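Local coordinates for protein AT27789p (Drosophila melanogaster, PDB 5UZM) that probably binds RNA, including mRNA, as an hnRNP F/H homologue, this chain being its second quasi-RNA recognition motif domain, at residues Lys12-Pro17 with Glu82-Ser87. Sequence-based numbering, arbitrary orientation.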
ATOM      1  N   LYS A  12       5.053   1.397   0.575  1.00 12.35           N
ATOM      2  CA  LYS A  12       4.830   1.261  -0.855  1.00 13.38           C
ATOM      3  C   LYS A  12       4.744  -0.216  -1.199  1.00 15.18           C
ATOM      4  O   LYS A  12       5.545  -1.012  -0.711  1.00 14.85           O
ATOM      5  CB  LYS A  12       5.991   1.917  -1.640  1.00 16.51           C
ATOM      6  CG  LYS A  12       5.811   1.859  -3.153  1.00 18.87           C
ATOM      7  CD  LYS A  12       6.893   2.713  -3.830  1.00 25.13           C
ATOM      8  CE  LYS A  12       8.293   2.181  -3.577  1.00 45.54           C
ATOM      9  NZ  LYS A  12       9.360   3.032  -4.228  1.00 47.32           N
ATOM     10  N   LEU A  13       3.767  -0.593  -2.030  1.00 11.19           N
ATOM     11  CA  LEU A  13       3.565  -1.973  -2.469  1.00 12.67           C
ATOM     12  C   LEU A  13       3.953  -2.114  -3.931  1.00 12.80           C
ATOM     13  O   LEU A  13       3.767  -1.188  -4.703  1.00 14.40           O
ATOM     14  CB  LEU A  13       2.098  -2.400  -2.333  1.00 13.43           C
ATOM     15  CG  LEU A  13       1.418  -2.154  -0.993  1.00 15.89           C
ATOM     16  CD1 LEU A  13      -0.014  -2.723  -1.027  1.00 15.58           C
ATOM     17  CD2 LEU A  13       2.179  -2.717   0.181  1.00 16.85           C
ATOM     18  N   ARG A  14       4.500  -3.263  -4.309  1.00 12.53           N
ATOM     19  CA  ARG A  14       4.805  -3.583  -5.693  1.00 12.01           C
ATOM     20  C   ARG A  14       4.398  -5.023  -5.986  1.00 13.89           C
ATOM     21  O   ARG A  14       4.406  -5.895  -5.093  1.00 13.35           O
ATOM     22  CB  ARG A  14       6.316  -3.372  -5.971  1.00 18.67           C
ATOM     23  CG  ARG A  14       6.744  -3.668  -7.380  1.00 34.77           C
ATOM     24  CD  ARG A  14       8.234  -3.330  -7.503  1.00 39.86           C
ATOM     25  NE  ARG A  14       8.509  -1.986  -6.992  1.00 28.28           N
ATOM     26  CZ  ARG A  14       9.702  -1.561  -6.594  1.00 50.17           C
ATOM     27  NH1 ARG A  14      10.748  -2.374  -6.637  1.00 43.99           N
ATOM     28  NH2 ARG A  14       9.852  -0.321  -6.151  1.00 55.93           N
ATOM     29  N   GLY A  15       3.944  -5.267  -7.208  1.00 14.28           N
ATOM     30  CA  GLY A  15       3.579  -6.599  -7.626  1.00 16.04           C
ATOM     31  C   GLY A  15       2.105  -6.921  -7.601  1.00 13.99           C
ATOM     32  O   GLY A  15       1.745  -8.089  -7.687  1.00 16.01           O
ATOM     33  N   LEU A  16       1.251  -5.915  -7.455  1.00 11.72           N
ATOM     34  CA  LEU A  16      -0.170  -6.163  -7.258  1.00 11.76           C
ATOM     35  C   LEU A  16      -0.819  -6.833  -8.471  1.00 19.51           C
ATOM     36  O   LEU A  16      -0.431  -6.573  -9.621  1.00 21.78           O
ATOM     37  CB  LEU A  16      -0.869  -4.843  -6.972  1.00 13.12           C
ATOM     38  CG  LEU A  16      -0.465  -4.159  -5.658  1.00 12.22           C
ATOM     39  CD1 LEU A  16      -1.005  -2.721  -5.544  1.00 14.63           C
ATOM     40  CD2 LEU A  16      -0.992  -5.012  -4.491  1.00 18.60           C
ATOM     41  N   PRO A  17      -1.843  -7.655  -8.234  1.00 17.08           N
ATOM     42  CA  PRO A  17      -2.680  -8.179  -9.330  1.00 20.94           C
ATOM     43  C   PRO A  17      -3.280  -7.070 -10.199  1.00 24.63           C
ATOM     44  O   PRO A  17      -3.523  -5.967  -9.735  1.00 22.12           O
ATOM     45  CB  PRO A  17      -3.783  -8.943  -8.590  1.00 23.16           C
ATOM     46  CG  PRO A  17      -3.342  -9.100  -7.185  1.00 20.98           C
ATOM     47  CD  PRO A  17      -2.319  -8.062  -6.884  1.00 15.14           C
ATOM     48  N   GLU A  82       5.638  -7.242  -2.724  1.00 12.33           N
ATOM     49  CA  GLU A  82       6.813  -6.609  -2.126  1.00 10.47           C
ATOM     50  C   GLU A  82       6.389  -5.360  -1.393  1.00 12.80           C
ATOM     51  O   GLU A  82       5.597  -4.571  -1.914  1.00 14.16           O
ATOM     52  CB  GLU A  82       7.844  -6.264  -3.207  1.00 19.07           C
ATOM     53  CG  GLU A  82       8.182  -7.445  -4.116  1.00 23.66           C
ATOM     54  CD  GLU A  82       8.951  -6.986  -5.342  1.00 53.54           C
ATOM     55  OE1 GLU A  82      10.158  -6.701  -5.181  1.00 48.48           O
ATOM     56  OE2 GLU A  82       8.339  -6.855  -6.440  1.00 42.55           O
ATOM     57  N   ILE A  83       6.957  -5.117  -0.208  1.00 13.80           N
ATOM     58  CA  ILE A  83       6.557  -4.004   0.641  1.00 11.04           C
ATOM     59  C   ILE A  83       7.803  -3.232   1.062  1.00 16.64           C
ATOM     60  O   ILE A  83       8.784  -3.838   1.505  1.00 19.54           O
ATOM     61  CB  ILE A  83       5.792  -4.488   1.888  1.00 13.42           C
ATOM     62  CG1 ILE A  83       4.648  -5.440   1.470  1.00 13.33           C
ATOM     63  CG2 ILE A  83       5.257  -3.335   2.709  1.00 18.06           C
ATOM     64  CD1 ILE A  83       3.957  -6.056   2.672  1.00 15.34           C
ATOM     65  N   PHE A  84       7.780  -1.913   0.888  1.00 16.61           N
ATOM     66  CA  PHE A  84       8.925  -1.067   1.234  1.00 17.21           C
ATOM     67  C   PHE A  84       8.520   0.073   2.152  1.00 17.80           C
ATOM     68  O   PHE A  84       7.436   0.640   2.013  1.00 17.16           O
ATOM     69  CB  PHE A  84       9.554  -0.418  -0.025  1.00 20.74           C
ATOM     70  CG  PHE A  84       9.834  -1.372  -1.119  1.00 19.70           C
ATOM     71  CD1 PHE A  84      11.057  -2.032  -1.186  1.00 26.12           C
ATOM     72  CD2 PHE A  84       8.868  -1.660  -2.091  1.00 19.69           C
ATOM     73  CE1 PHE A  84      11.315  -2.946  -2.204  1.00 29.18           C
ATOM     74  CE2 PHE A  84       9.133  -2.565  -3.109  1.00 29.88           C
ATOM     75  CZ  PHE A  84      10.358  -3.206  -3.170  1.00 22.58           C
ATOM     76  N   ARG A  85       9.451   0.480   3.032  1.00 18.59           N
ATOM     77  CA  ARG A  85       9.241   1.676   3.836  0.53 21.85           C
ATOM     78  C   ARG A  85       9.189   2.904   2.937  1.00 17.36           C
ATOM     79  O   ARG A  85       9.911   2.991   1.941  1.00 20.99           O
ATOM     80  CB  ARG A  85      10.363   1.837   4.868  0.53 26.17           C
ATOM     81  CG  ARG A  85      10.907   0.526   5.434  0.53 33.33           C
ATOM     82  CD  ARG A  85      11.905   0.820   6.558  0.53 36.00           C
ATOM     83  NE  ARG A  85      11.223   1.530   7.629  0.53 28.09           N
ATOM     84  CZ  ARG A  85      10.777   0.953   8.737  0.53 33.23           C
ATOM     85  NH1 ARG A  85      10.973  -0.342   8.941  0.53 42.82           N
ATOM     86  NH2 ARG A  85      10.139   1.675   9.649  0.53 43.16           N
ATOM     87  N   SER A  86       8.324   3.847   3.291  1.00 19.46           N
ATOM     88  CA  SER A  86       8.081   5.002   2.460  1.00 19.58           C
ATOM     89  C   SER A  86       7.843   6.232   3.320  1.00 23.08           C
ATOM     90  O   SER A  86       8.306   6.295   4.470  1.00 27.26           O
ATOM     91  CB  SER A  86       6.886   4.733   1.530  1.00 18.17           C
ATOM     92  OG  SER A  86       6.800   5.738   0.551  1.00 26.14           O
ATOM     93  N   SER A  87       7.113   7.194   2.772  1.00 21.29           N
ATOM     94  CA  SER A  87       6.899   8.494   3.404  1.00 21.46           C
ATOM     95  C   SER A  87       5.713   9.177   2.751  1.00 24.94           C
ATOM     96  O   SER A  87       5.353   8.881   1.613  1.00 27.50           O
ATOM     97  CB  SER A  87       8.135   9.389   3.271  1.00 29.79           C
ATOM     98  OG  SER A  87       8.338   9.694   1.899  1.00 25.97           O
TER
HETATM   99  O   HOH W   1      11.257  -4.810  -6.557  1.00 36.46           O
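K12 O accepts two contacts from the neighbouring strand: a hydrogen bond from F84 N at 2.9 Å, and a CA-H...O contact from I83 CA at 3.4 Å. K12 N returns a bond of 2.9 Å to F84 O. R14 and E82 form the next hydrogen-bonded pair, also through both backbones. Between them lies the non-hydrogen-bonded pair L13 and I83. Their side chains run side by side, L13 CD2 touching I83 CG1 at 3.9 Å. This antiparallel pairing joins the first strand of the RRM fold, 10-14, to strand 79-85. L13 and I83 face the core against helix 22-28. K12, R14, E82 and F84 line the other face of the sheet. There the F84 ring meets one face of the R14 guanidinium, the planes 34° apart, with F84 CE2 3.7 Å from R14 CZ. R14 CG is anti to the backbone N (chi1 -180°), and a bend at chi3 (-51°) brings the guanidinium back against F84. One water links R14 NH1 to E82 OE1. With an alanine at R14, F84 CE2 and CZ would probably lose their guanidinium neighbour, and this water its link to strand 10-14. K12 NZ turns elsewhere, to a salt bridge with E90 of helix 88-94.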